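Local coordinates for protein mandalate racemase/muconate lactonizing enzyme (Unidentified, PDB 4E4U) that probably catalyses an acid-base reaction on a carboxylate substrate, as a member of the mandelate racemase/muconate lactonizing branch of the enolase superfamily, at residues E182-C187 with A217-K222; P229-E234 with F330-S335; E234-G239 with A245-H250. All blocks are in the same frame, centred on the assembly; numbering follows the deposited sequence.

Contact 1 (E182-C187 with A217-K222); sequences EVLDRC and AIRLAK
Leu-184 and Leu-220 bring their CA atoms to 6.2 Å where the segments 182-187 and 217-222 pass, with axes 10.2 Å apart and N-to-C directions 38° from parallel. These are two successive outer helices of the TIM-like barrel of the enolase C-terminal domain. The interface is buried and mainly apolar. The two methyls of Leu-184 meet different residues of the partner helix. CD2 lies 3.8 Å from Leu-220 CB. CD1 turns to Arg-219. Leu-220 answers with CD1, which sits 3.6 Å from Cys-187 CB and also touches Leu-184 CD2. CG of Leu-220 is anti to the backbone N (chi1 176°), which swings the isobutyl group towards helix 182-187. Phe-206 and Phe-232 of the barrel strands pack on the same leucine.

The guanidinium of Arg-219 is held mainly by the second subunit, through salt bridges to its Asp-228 and Asp-203. NH1 is hydrogen-bonded to Gln-178 OE1 of the same chain. These partners fix the flat group beneath Leu-184. Asp-228 of the second subunit also packs on Leu-184, so the helix pair borders a subunit interface. Leu-184 CD1 stands 3.5 Å above the guanidinium plane, off-centre towards the rim, and is closest to Arg-219 NH2 at 3.6 Å.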
ATOM      1  N   GLU A 182       3.089  20.060 -32.351  1.00 13.37           N
ATOM      2  CA  GLU A 182       4.033  21.092 -32.765  1.00 14.81           C
ATOM      3  C   GLU A 182       4.812  21.657 -31.577  1.00 13.55           C
ATOM      4  O   GLU A 182       6.010  21.939 -31.687  1.00 14.48           O
ATOM      5  CB  GLU A 182       3.325  22.195 -33.539  1.00 17.70           C
ATOM      6  CG  GLU A 182       2.945  21.748 -34.933  1.00 22.11           C
ATOM      7  CD  GLU A 182       2.246  22.822 -35.724  1.00 27.77           C
ATOM      8  OE1 GLU A 182       1.350  23.493 -35.163  1.00 30.45           O
ATOM      9  OE2 GLU A 182       2.594  22.987 -36.909  1.00 30.33           O
ATOM     10  N   VAL A 183       4.152  21.809 -30.433  1.00 13.16           N
ATOM     11  CA  VAL A 183       4.852  22.292 -29.249  1.00 12.98           C
ATOM     12  C   VAL A 183       5.794  21.213 -28.708  1.00 12.49           C
ATOM     13  O   VAL A 183       6.931  21.513 -28.347  1.00 12.56           O
ATOM     14  CB  VAL A 183       3.877  22.815 -28.180  1.00 13.43           C
ATOM     15  CG1 VAL A 183       4.599  23.099 -26.869  1.00 14.55           C
ATOM     16  CG2 VAL A 183       3.180  24.072 -28.691  1.00 15.09           C
ATOM     17  N   LEU A 184       5.346  19.956 -28.687  1.00 12.41           N
ATOM     18  CA  LEU A 184       6.225  18.862 -28.276  1.00 12.53           C
ATOM     19  C   LEU A 184       7.466  18.813 -29.168  1.00 12.82           C
ATOM     20  O   LEU A 184       8.584  18.655 -28.676  1.00 13.21           O
ATOM     21  CB  LEU A 184       5.494  17.518 -28.308  1.00 12.53           C
ATOM     22  CG  LEU A 184       4.361  17.328 -27.292  1.00 12.69           C
ATOM     23  CD1 LEU A 184       3.545  16.084 -27.613  1.00 13.17           C
ATOM     24  CD2 LEU A 184       4.927  17.233 -25.877  1.00 13.73           C
ATOM     25  N   ASP A 185       7.269  18.962 -30.477  1.00 13.10           N
ATOM     26  CA  ASP A 185       8.387  18.982 -31.415  1.00 13.86           C
ATOM     27  C   ASP A 185       9.356  20.119 -31.097  1.00 13.72           C
ATOM     28  O   ASP A 185      10.574  19.947 -31.150  1.00 14.22           O
ATOM     29  CB  ASP A 185       7.888  19.176 -32.852  1.00 15.11           C
ATOM     30  CG  ASP A 185       7.245  17.931 -33.442  1.00 16.90           C
ATOM     31  OD1 ASP A 185       7.371  16.833 -32.862  1.00 17.35           O
ATOM     32  OD2 ASP A 185       6.624  18.057 -34.519  1.00 19.07           O
ATOM     33  N   ARG A 186       8.809  21.289 -30.786  1.00 13.75           N
ATOM     34  CA  ARG A 186       9.631  22.457 -30.494  1.00 14.11           C
ATOM     35  C   ARG A 186      10.442  22.243 -29.218  1.00 13.33           C
ATOM     36  O   ARG A 186      11.611  22.619 -29.149  1.00 13.80           O
ATOM     37  CB  ARG A 186       8.762  23.711 -30.373  1.00 14.08           C
ATOM     38  CG  ARG A 186       9.546  24.970 -30.069  1.00 14.00           C
ATOM     39  CD  ARG A 186       8.636  26.178 -30.056  1.00 15.13           C
ATOM     40  NE  ARG A 186       7.752  26.163 -28.893  1.00 15.71           N
ATOM     41  CZ  ARG A 186       6.524  26.674 -28.869  1.00 17.14           C
ATOM     42  NH1 ARG A 186       5.990  27.215 -29.958  1.00 19.16           N
ATOM     43  NH2 ARG A 186       5.815  26.631 -27.755  1.00 17.01           N
ATOM     44  N   CYS A 187       9.826  21.630 -28.212  1.00 13.37           N
ATOM     45  CA  CYS A 187      10.524  21.355 -26.957  1.00 13.13           C
ATOM     46  C   CYS A 187      11.734  20.463 -27.204  1.00 13.37           C
ATOM     47  O   CYS A 187      12.831  20.714 -26.693  1.00 13.67           O
ATOM     48  CB  CYS A 187       9.594  20.675 -25.948  1.00 13.73           C
ATOM     49  SG  CYS A 187       8.294  21.733 -25.298  1.00 14.54           S
ATOM     50  N   ALA A 217       2.734  15.799 -19.674  1.00  9.29           N
ATOM     51  CA  ALA A 217       4.095  15.866 -19.143  1.00  9.71           C
ATOM     52  C   ALA A 217       4.860  14.570 -19.389  1.00  8.91           C
ATOM     53  O   ALA A 217       6.051  14.592 -19.693  1.00 10.10           O
ATOM     54  CB  ALA A 217       4.083  16.209 -17.664  1.00 10.15           C
ATOM     55  N   ILE A 218       4.182  13.438 -19.259  1.00  9.04           N
ATOM     56  CA  ILE A 218       4.815  12.148 -19.520  1.00  9.18           C
ATOM     57  C   ILE A 218       5.179  11.981 -21.002  1.00  9.71           C
ATOM     58  O   ILE A 218       6.293  11.539 -21.331  1.00 10.47           O
ATOM     59  CB  ILE A 218       3.937  10.989 -18.985  1.00  9.45           C
ATOM     60  CG1 ILE A 218       3.958  11.019 -17.453  1.00  9.93           C
ATOM     61  CG2 ILE A 218       4.409   9.633 -19.517  1.00 10.91           C
ATOM     62  CD1 ILE A 218       2.875  10.175 -16.818  1.00 10.53           C
ATOM     63  N   ARG A 219       4.266  12.351 -21.901  1.00 10.08           N
ATOM     64  CA  ARG A 219       4.571  12.345 -23.336  1.00 10.56           C
ATOM     65  C   ARG A 219       5.802  13.200 -23.635  1.00 10.57           C
ATOM     66  O   ARG A 219       6.686  12.796 -24.392  1.00 12.06           O
ATOM     67  CB  ARG A 219       3.376  12.830 -24.167  1.00 11.01           C
ATOM     68  CG  ARG A 219       2.261  11.804 -24.291  1.00 11.71           C
ATOM     69  CD  ARG A 219       1.092  12.358 -25.076  1.00 11.88           C
ATOM     70  NE  ARG A 219       1.429  12.656 -26.468  1.00 11.35           N
ATOM     71  CZ  ARG A 219       0.702  13.439 -27.258  1.00 11.57           C
ATOM     72  NH1 ARG A 219      -0.402  14.019 -26.797  1.00 11.98           N
ATOM     73  NH2 ARG A 219       1.080  13.648 -28.511  1.00 12.32           N
ATOM     74  N   LEU A 220       5.872  14.374 -23.010  1.00 10.23           N
ATOM     75  CA  LEU A 220       7.002  15.272 -23.225  1.00 10.49           C
ATOM     76  C   LEU A 220       8.289  14.670 -22.668  1.00 11.04           C
ATOM     77  O   LEU A 220       9.324  14.676 -23.329  1.00 11.29           O
ATOM     78  CB  LEU A 220       6.731  16.640 -22.597  1.00 10.53           C
ATOM     79  CG  LEU A 220       7.899  17.633 -22.672  1.00 11.84           C
ATOM     80  CD1 LEU A 220       8.380  17.839 -24.110  1.00 13.36           C
ATOM     81  CD2 LEU A 220       7.501  18.965 -22.029  1.00 13.06           C
ATOM     82  N   ALA A 221       8.224  14.133 -21.453  1.00 10.50           N
ATOM     83  CA  ALA A 221       9.408  13.544 -20.834  1.00 11.01           C
ATOM     84  C   ALA A 221      10.032  12.454 -21.707  1.00 11.30           C
ATOM     85  O   ALA A 221      11.254  12.393 -21.846  1.00 12.00           O
ATOM     86  CB  ALA A 221       9.079  12.999 -19.450  1.00 11.84           C
ATOM     87  N   LYS A 222       9.205  11.604 -22.317  1.00 11.76           N
ATOM     88  CA  LYS A 222       9.750  10.526 -23.146  1.00 12.91           C
ATOM     89  C   LYS A 222      10.569  11.080 -24.307  1.00 13.38           C
ATOM     90  O   LYS A 222      11.574  10.489 -24.680  1.00 15.05           O
ATOM     91  CB  LYS A 222       8.655   9.579 -23.649  1.00 15.27           C
ATOM     92  CG  LYS A 222       7.856   8.860 -22.558  1.00 17.41           C
ATOM     93  CD  LYS A 222       8.629   8.592 -21.263  1.00 20.38           C
ATOM     94  CE  LYS A 222       9.446   7.319 -21.317  1.00 22.26           C
ATOM     95  NZ  LYS A 222      10.039   7.018 -19.974  1.00 21.99           N
TER

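Contact 2 (P229-E234 with F330-S335); sequences PLWFEE and FLIQES
Trp-231 meets Leu-331 and Ile-332 through the benzo end of its indole, and this apolar group carries the contact. Ile-332 CG2 lies 3.7 Å from Trp-231 CZ3 and equally close to CH2, at the rim of the ring. Leu-331 CD2 comes to the same edge, in the ring plane, 3.9 Å from Trp-231 CZ3. Leu-230 CD1 adds a looser touch on Leu-331 CD2 at 4.3 Å. The indole gets there because CG of Trp-231 sits between the backbone N and the carbonyl carbon (chi1 72°). Tyr-128 also packs edge-to-face on the tryptophan.

The backbones stay apart, with CA atoms no closer than 10.5 Å. Strand 231-233 is the fourth and strand 333-335 the eighth of the enolase C-terminal barrel, so they stand across its interior. The apolar residues lie at the N-terminal ends of the two strands. Glu-233 and Glu-334 lie further along, probably towards the active site, which barrels of this family form at the C-terminal ends of their strands.

No hydrogen bond crosses directly between the segments. Two side-chain bonds lie within them. Trp-231 NE1 donates to Glu-233 OE1 at 2.9 Å, and OE1 accepts with its anti lone pair, the one away from OE2. The bond is bent, 132° at the hydrogen, with the acceptor 30° out of the indole plane. OE1 also forms a salt bridge with Lys-164 and accepts a hydrogen bond from Gln-280. Gln-333 NE2 donates to Glu-334 O in a nearly straight bond of 3.0 Å.

One water bridges the two carboxylates inside the barrel. It donates to Glu-233 OE2 at 3.2 Å and, weakly, to Glu-334 OE1 at 3.3 Å. Glu-334 OE1 is also held by the backbone N of Leu-310.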
ATOM      1  N   PRO A 229      18.375  15.801 -19.707  1.00 11.54           N
ATOM      2  CA  PRO A 229      18.324  17.023 -18.897  1.00 11.51           C
ATOM      3  C   PRO A 229      18.539  16.715 -17.419  1.00 10.26           C
ATOM      4  O   PRO A 229      18.138  15.644 -16.921  1.00 11.01           O
ATOM      5  CB  PRO A 229      16.896  17.552 -19.107  1.00 12.67           C
ATOM      6  CG  PRO A 229      16.264  16.688 -20.131  1.00 14.97           C
ATOM      7  CD  PRO A 229      17.061  15.435 -20.262  1.00 13.26           C
ATOM      8  N   LEU A 230      19.145  17.664 -16.719  1.00 10.19           N
ATOM      9  CA  LEU A 230      19.324  17.544 -15.277  1.00 10.07           C
ATOM     10  C   LEU A 230      17.977  17.578 -14.545  1.00 10.07           C
ATOM     11  O   LEU A 230      17.802  16.911 -13.532  1.00 10.87           O
ATOM     12  CB  LEU A 230      20.273  18.634 -14.770  1.00 11.09           C
ATOM     13  CG  LEU A 230      20.388  18.885 -13.259  1.00 11.60           C
ATOM     14  CD1 LEU A 230      20.701  17.627 -12.468  1.00 12.67           C
ATOM     15  CD2 LEU A 230      21.443  19.941 -12.977  1.00 13.89           C
ATOM     16  N   TRP A 231      17.024  18.351 -15.049  1.00  9.30           N
ATOM     17  CA  TRP A 231      15.680  18.275 -14.492  1.00  9.39           C
ATOM     18  C   TRP A 231      14.585  18.698 -15.442  1.00  9.16           C
ATOM     19  O   TRP A 231      14.833  19.351 -16.461  1.00 10.32           O
ATOM     20  CB  TRP A 231      15.563  19.042 -13.169  1.00  9.61           C
ATOM     21  CG  TRP A 231      15.576  20.553 -13.215  1.00 10.11           C
ATOM     22  CD1 TRP A 231      14.713  21.380 -13.887  1.00 10.12           C
ATOM     23  CD2 TRP A 231      16.428  21.411 -12.454  1.00 10.24           C
ATOM     24  NE1 TRP A 231      15.013  22.702 -13.623  1.00 11.21           N
ATOM     25  CE2 TRP A 231      16.062  22.745 -12.728  1.00 10.81           C
ATOM     26  CE3 TRP A 231      17.482  21.179 -11.557  1.00 11.26           C
ATOM     27  CZ2 TRP A 231      16.710  23.839 -12.158  1.00 11.81           C
ATOM     28  CZ3 TRP A 231      18.125  22.263 -10.988  1.00 11.79           C
ATOM     29  CH2 TRP A 231      17.737  23.577 -11.291  1.00 12.31           C
ATOM     30  N   PHE A 232      13.375  18.298 -15.068  1.00  9.41           N
ATOM     31  CA  PHE A 232      12.125  18.659 -15.722  1.00  9.80           C
ATOM     32  C   PHE A 232      11.363  19.405 -14.625  1.00  9.95           C
ATOM     33  O   PHE A 232      10.953  18.801 -13.622  1.00 10.95           O
ATOM     34  CB  PHE A 232      11.434  17.365 -16.142  1.00 10.48           C
ATOM     35  CG  PHE A 232      10.127  17.528 -16.894  1.00 10.38           C
ATOM     36  CD1 PHE A 232       9.666  18.757 -17.354  1.00 11.86           C
ATOM     37  CD2 PHE A 232       9.345  16.402 -17.130  1.00 11.68           C
ATOM     38  CE1 PHE A 232       8.453  18.838 -18.053  1.00 12.19           C
ATOM     39  CE2 PHE A 232       8.151  16.489 -17.817  1.00 12.10           C
ATOM     40  CZ  PHE A 232       7.705  17.704 -18.278  1.00 12.04           C
ATOM     41  N   GLU A 233      11.237  20.721 -14.788  1.00 10.02           N
ATOM     42  CA  GLU A 233      10.726  21.613 -13.746  1.00 10.99           C
ATOM     43  C   GLU A 233       9.207  21.730 -13.796  1.00 11.08           C
ATOM     44  O   GLU A 233       8.637  21.818 -14.880  1.00 11.78           O
ATOM     45  CB  GLU A 233      11.330  23.003 -13.963  1.00 13.12           C
ATOM     46  CG  GLU A 233      10.973  24.052 -12.927  1.00 13.16           C
ATOM     47  CD  GLU A 233      11.994  25.180 -12.867  1.00 13.73           C
ATOM     48  OE1 GLU A 233      13.180  24.939 -13.179  1.00 13.05           O
ATOM     49  OE2 GLU A 233      11.620  26.305 -12.482  1.00 16.91           O
ATOM     50  N   GLU A 234       8.556  21.748 -12.630  1.00 10.74           N
ATOM     51  CA  GLU A 234       7.110  21.995 -12.544  1.00 11.25           C
ATOM     52  C   GLU A 234       6.324  21.393 -13.710  1.00 10.58           C
ATOM     53  O   GLU A 234       5.709  22.121 -14.496  1.00 11.23           O
ATOM     54  CB  GLU A 234       6.826  23.501 -12.484  1.00 12.39           C
ATOM     55  CG  GLU A 234       7.266  24.197 -11.211  1.00 13.30           C
ATOM     56  CD  GLU A 234       6.388  25.393 -10.916  1.00 14.55           C
ATOM     57  OE1 GLU A 234       6.300  26.291 -11.779  1.00 15.94           O
ATOM     58  OE2 GLU A 234       5.743  25.422  -9.852  1.00 15.46           O
ATOM     59  N   PHE A 330      23.004  20.622  -1.297  1.00 11.39           N
ATOM     60  CA  PHE A 330      22.817  21.703  -2.254  1.00 11.67           C
ATOM     61  C   PHE A 330      23.224  21.255  -3.651  1.00 11.20           C
ATOM     62  O   PHE A 330      24.318  20.723  -3.841  1.00 12.86           O
ATOM     63  CB  PHE A 330      23.665  22.900  -1.825  1.00 12.59           C
ATOM     64  CG  PHE A 330      23.793  23.970  -2.876  1.00 12.58           C
ATOM     65  CD1 PHE A 330      22.732  24.826  -3.158  1.00 12.63           C
ATOM     66  CD2 PHE A 330      24.982  24.138  -3.568  1.00 12.99           C
ATOM     67  CE1 PHE A 330      22.858  25.824  -4.124  1.00 12.82           C
ATOM     68  CE2 PHE A 330      25.112  25.132  -4.527  1.00 13.19           C
ATOM     69  CZ  PHE A 330      24.053  25.971  -4.805  1.00 12.63           C
ATOM     70  N   LEU A 331      22.358  21.496  -4.633  1.00 10.55           N
ATOM     71  CA  LEU A 331      22.659  21.179  -6.035  1.00 10.70           C
ATOM     72  C   LEU A 331      23.171  22.385  -6.813  1.00 11.36           C
ATOM     73  O   LEU A 331      24.268  22.355  -7.370  1.00 12.00           O
ATOM     74  CB  LEU A 331      21.415  20.620  -6.732  1.00 11.61           C
ATOM     75  CG  LEU A 331      21.481  20.369  -8.244  1.00 11.52           C
ATOM     76  CD1 LEU A 331      22.606  19.396  -8.596  1.00 13.15           C
ATOM     77  CD2 LEU A 331      20.147  19.849  -8.772  1.00 12.69           C
ATOM     78  N   ILE A 332      22.377  23.450  -6.859  1.00 10.76           N
ATOM     79  CA  ILE A 332      22.693  24.595  -7.709  1.00 10.33           C
ATOM     80  C   ILE A 332      21.794  25.760  -7.309  1.00 10.88           C
ATOM     81  O   ILE A 332      20.701  25.549  -6.777  1.00 11.65           O
ATOM     82  CB  ILE A 332      22.485  24.217  -9.203  1.00 10.70           C
ATOM     83  CG1 ILE A 332      23.213  25.171 -10.154  1.00 11.26           C
ATOM     84  CG2 ILE A 332      20.994  24.066  -9.533  1.00 11.43           C
ATOM     85  CD1 ILE A 332      23.278  24.617 -11.572  1.00 12.09           C
ATOM     86  N   GLN A 333      22.249  26.983  -7.568  1.00 11.27           N
ATOM     87  CA  GLN A 333      21.497  28.185  -7.214  1.00 11.96           C
ATOM     88  C   GLN A 333      21.112  28.952  -8.461  1.00 12.83           C
ATOM     89  O   GLN A 333      21.962  29.281  -9.283  1.00 14.47           O
ATOM     90  CB  GLN A 333      22.324  29.084  -6.289  1.00 12.81           C
ATOM     91  CG  GLN A 333      21.731  30.475  -6.064  1.00 13.63           C
ATOM     92  CD  GLN A 333      20.429  30.460  -5.284  1.00 15.22           C
ATOM     93  OE1 GLN A 333      20.354  29.900  -4.189  1.00 16.26           O
ATOM     94  NE2 GLN A 333      19.395  31.082  -5.842  1.00 16.56           N
ATOM     95  N   GLU A 334      19.825  29.245  -8.597  1.00 13.06           N
ATOM     96  CA  GLU A 334      19.367  30.041  -9.716  1.00 13.48           C
ATOM     97  C   GLU A 334      19.953  31.437  -9.631  1.00 14.61           C
ATOM     98  O   GLU A 334      19.897  32.092  -8.580  1.00 14.94           O
ATOM     99  CB  GLU A 334      17.840  30.128  -9.749  1.00 15.24           C
ATOM    100  CG  GLU A 334      17.313  30.854 -10.988  1.00 17.03           C
ATOM    101  CD  GLU A 334      15.854  30.551 -11.283  1.00 19.93           C
ATOM    102  OE1 GLU A 334      15.132  30.138 -10.352  1.00 20.70           O
ATOM    103  OE2 GLU A 334      15.439  30.716 -12.453  1.00 22.71           O
ATOM    104  N   SER A 335      20.524  31.886 -10.740  0.62 15.17           N
ATOM    105  CA  SER A 335      21.035  33.241 -10.851  0.62 15.26           C
ATOM    106  C   SER A 335      20.336  33.960 -11.978  0.62 15.16           C
ATOM    107  O   SER A 335      19.943  33.347 -12.968  0.62 16.33           O
ATOM    108  CB  SER A 335      22.539  33.220 -11.088  0.62 16.49           C
ATOM    109  OG  SER A 335      23.176  32.607  -9.993  0.62 17.71           O
TER
HETATM  110  O   HOH W   1      13.403  27.324  -9.999  1.00 19.99           O

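Contact 3 (E234-G239 with A245-H250); sequences EPVPPG and AQVAKH
Pro-235 and Val-236 meet Val-247, and no aromatic or other planar side chain takes part across the contact. Val-247 CG1 meets CB and CG, an edge of the puckered Pro-235 ring. The one aromatic ring of the two segments, His-250, has Gln-246 O at its edge, in the ring plane.

The contact itself rests on three aliphatic side chains. Val-247 CG1 is 4.1 Å from Pro-235 CB. Its other methyl, CG2, lies 4.1 Å from Val-236 CG1, so the two valines meet tip to tip. Val-247 holds CG1 anti to the backbone N (chi1 -178°), and this spreads its two methyls over the two neighbours in the loop.

The arrangement belongs to a beta-alpha unit of the barrel. The loop 234-239 leaves strand 231-233, and the end of the following helix, 241-249, folds back on it. Ile-244 of that helix packs on the same two loop residues. Ile-255 of the next strand and Ala-217 of helix 214-224 also reach Pro-235 and Val-247. Val-236 also packs on Tyr-303 of the second subunit.

No hydrogen bond crosses between the two segments. They are joined here only by non-directional apolar packing of modest area, at ordinary van der Waals distance.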
ATOM      1  N   GLU A 234       8.556  21.748 -12.630  1.00 10.74           N
ATOM      2  CA  GLU A 234       7.110  21.995 -12.544  1.00 11.25           C
ATOM      3  C   GLU A 234       6.324  21.393 -13.710  1.00 10.58           C
ATOM      4  O   GLU A 234       5.709  22.121 -14.496  1.00 11.23           O
ATOM      5  CB  GLU A 234       6.826  23.501 -12.484  1.00 12.39           C
ATOM      6  CG  GLU A 234       7.266  24.197 -11.211  1.00 13.30           C
ATOM      7  CD  GLU A 234       6.388  25.393 -10.916  1.00 14.55           C
ATOM      8  OE1 GLU A 234       6.300  26.291 -11.779  1.00 15.94           O
ATOM      9  OE2 GLU A 234       5.743  25.422  -9.852  1.00 15.46           O
ATOM     10  N   PRO A 235       6.342  20.061 -13.838  1.00 10.53           N
ATOM     11  CA  PRO A 235       5.685  19.493 -15.022  1.00 11.62           C
ATOM     12  C   PRO A 235       4.173  19.687 -15.019  1.00 11.81           C
ATOM     13  O   PRO A 235       3.576  19.700 -16.089  1.00 13.90           O
ATOM     14  CB  PRO A 235       6.049  18.003 -14.952  1.00 11.93           C
ATOM     15  CG  PRO A 235       6.489  17.777 -13.526  1.00 13.47           C
ATOM     16  CD  PRO A 235       7.110  19.056 -13.085  1.00 12.22           C
ATOM     17  N   VAL A 236       3.579  19.857 -13.842  1.00 10.46           N
ATOM     18  CA  VAL A 236       2.141  20.035 -13.704  1.00 10.18           C
ATOM     19  C   VAL A 236       1.909  21.161 -12.695  1.00 10.29           C
ATOM     20  O   VAL A 236       2.834  21.548 -11.976  1.00 10.77           O
ATOM     21  CB  VAL A 236       1.450  18.734 -13.218  1.00  9.67           C
ATOM     22  CG1 VAL A 236       1.710  17.587 -14.191  1.00 10.08           C
ATOM     23  CG2 VAL A 236       1.904  18.375 -11.813  1.00 10.59           C
ATOM     24  N   PRO A 237       0.678  21.695 -12.631  1.00 10.06           N
ATOM     25  CA  PRO A 237       0.429  22.753 -11.650  1.00 10.14           C
ATOM     26  C   PRO A 237       0.637  22.272 -10.217  1.00  9.39           C
ATOM     27  O   PRO A 237       0.433  21.089  -9.916  1.00  9.98           O
ATOM     28  CB  PRO A 237      -1.045  23.096 -11.879  1.00 10.81           C
ATOM     29  CG  PRO A 237      -1.286  22.748 -13.314  1.00 10.86           C
ATOM     30  CD  PRO A 237      -0.475  21.496 -13.530  1.00 10.89           C
ATOM     31  N   PRO A 238       1.011  23.191  -9.322  1.00  9.43           N
ATOM     32  CA  PRO A 238       1.258  22.841  -7.919  1.00  9.80           C
ATOM     33  C   PRO A 238      -0.044  22.490  -7.208  1.00 10.77           C
ATOM     34  O   PRO A 238      -1.135  22.795  -7.707  1.00 12.01           O
ATOM     35  CB  PRO A 238       1.835  24.138  -7.338  1.00 10.04           C
ATOM     36  CG  PRO A 238       1.249  25.228  -8.204  1.00 10.14           C
ATOM     37  CD  PRO A 238       1.188  24.631  -9.582  1.00 10.02           C
ATOM     38  N   GLY A 239       0.065  21.850  -6.047  1.00 11.67           N
ATOM     39  CA  GLY A 239      -1.112  21.585  -5.234  1.00 13.68           C
ATOM     40  C   GLY A 239      -1.697  20.193  -5.340  1.00 13.08           C
ATOM     41  O   GLY A 239      -2.733  19.912  -4.742  1.00 15.04           O
ATOM     42  N   ALA A 245       3.879  13.220  -8.815  1.00 10.63           N
ATOM     43  CA  ALA A 245       4.560  11.940  -8.599  1.00 10.86           C
ATOM     44  C   ALA A 245       4.333  10.957  -9.750  1.00 10.64           C
ATOM     45  O   ALA A 245       5.204  10.145 -10.053  1.00 11.30           O
ATOM     46  CB  ALA A 245       4.151  11.314  -7.280  1.00 11.18           C
ATOM     47  N   GLN A 246       3.166  11.025 -10.378  0.60 10.94           N
ATOM     48  CA  GLN A 246       2.898  10.187 -11.539  0.60 10.97           C
ATOM     49  C   GLN A 246       3.895  10.468 -12.663  0.60 10.03           C
ATOM     50  O   GLN A 246       4.355   9.547 -13.345  0.60 11.23           O
ATOM     51  CB  GLN A 246       1.466  10.383 -12.018  0.60 13.25           C
ATOM     52  CG  GLN A 246       0.471   9.521 -11.258  0.60 14.82           C
ATOM     53  CD  GLN A 246       0.793   8.039 -11.353  0.60 17.36           C
ATOM     54  OE1 GLN A 246       1.044   7.516 -12.440  0.60 18.33           O
ATOM     55  NE2 GLN A 246       0.808   7.359 -10.207  0.60 18.70           N
ATOM     56  N   VAL A 247       4.240  11.738 -12.849  1.00 10.61           N
ATOM     57  CA  VAL A 247       5.228  12.108 -13.859  1.00 10.42           C
ATOM     58  C   VAL A 247       6.590  11.521 -13.468  1.00  9.38           C
ATOM     59  O   VAL A 247       7.264  10.874 -14.277  1.00 10.48           O
ATOM     60  CB  VAL A 247       5.318  13.630 -14.076  1.00 10.18           C
ATOM     61  CG1 VAL A 247       6.322  13.943 -15.175  1.00 11.18           C
ATOM     62  CG2 VAL A 247       3.957  14.200 -14.429  1.00 11.31           C
ATOM     63  N   ALA A 248       6.981  11.706 -12.211  1.00  9.69           N
ATOM     64  CA  ALA A 248       8.268  11.195 -11.742  1.00 10.17           C
ATOM     65  C   ALA A 248       8.386   9.681 -11.932  1.00  9.87           C
ATOM     66  O   ALA A 248       9.443   9.170 -12.291  1.00 11.17           O
ATOM     67  CB  ALA A 248       8.485  11.570 -10.284  1.00 10.80           C
ATOM     68  N   LYS A 249       7.291   8.966 -11.700  1.00 10.06           N
ATOM     69  CA  LYS A 249       7.292   7.511 -11.837  1.00 11.90           C
ATOM     70  C   LYS A 249       7.537   7.058 -13.270  1.00 11.94           C
ATOM     71  O   LYS A 249       8.054   5.967 -13.500  1.00 13.51           O
ATOM     72  CB  LYS A 249       5.966   6.933 -11.336  1.00 14.73           C
ATOM     73  CG  LYS A 249       5.837   6.967  -9.826  1.00 19.46           C
ATOM     74  CD  LYS A 249       4.422   6.645  -9.382  1.00 23.75           C
ATOM     75  CE  LYS A 249       4.237   6.969  -7.900  1.00 27.15           C
ATOM     76  NZ  LYS A 249       2.818   6.896  -7.465  1.00 29.64           N
ATOM     77  N   HIS A 250       7.183   7.908 -14.231  1.00 10.66           N
ATOM     78  CA  HIS A 250       7.198   7.523 -15.638  1.00 11.26           C
ATOM     79  C   HIS A 250       8.344   8.121 -16.446  1.00 12.11           C
ATOM     80  O   HIS A 250       8.363   7.997 -17.668  1.00 14.37           O
ATOM     81  CB  HIS A 250       5.859   7.879 -16.294  1.00 12.82           C
ATOM     82  CG  HIS A 250       4.775   6.891 -16.006  1.00 15.10           C
ATOM     83  ND1 HIS A 250       4.562   5.780 -16.785  1.00 16.99           N
ATOM     84  CD2 HIS A 250       3.857   6.834 -15.008  1.00 16.06           C
ATOM     85  CE1 HIS A 250       3.555   5.079 -16.292  1.00 17.64           C
ATOM     86  NE2 HIS A 250       3.113   5.701 -15.208  1.00 17.43           N
TER

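All three contacts lie in the enolase C-terminal barrel. Contact 1 comes first along the chain, on the outer helices 181-198 and 214-224. Strand 231-233 follows and opens contact 2, which crosses the barrel interior to strand 333-335. Along the chain, contact 3 lies between the two segments of contact 2 and shares Glu-234 with it. The centres of contact 1 and contact 2 are about 19 Å apart. The centre of contact 3 is about 14 Å from that of contact 1 and about 15 Å from that of contact 2. Phe-232 on strand 231-233 packs on Leu-220 and Val-247, which ties the inner strand to the outer helices. Contacts 1 and 3 both reach the second subunit.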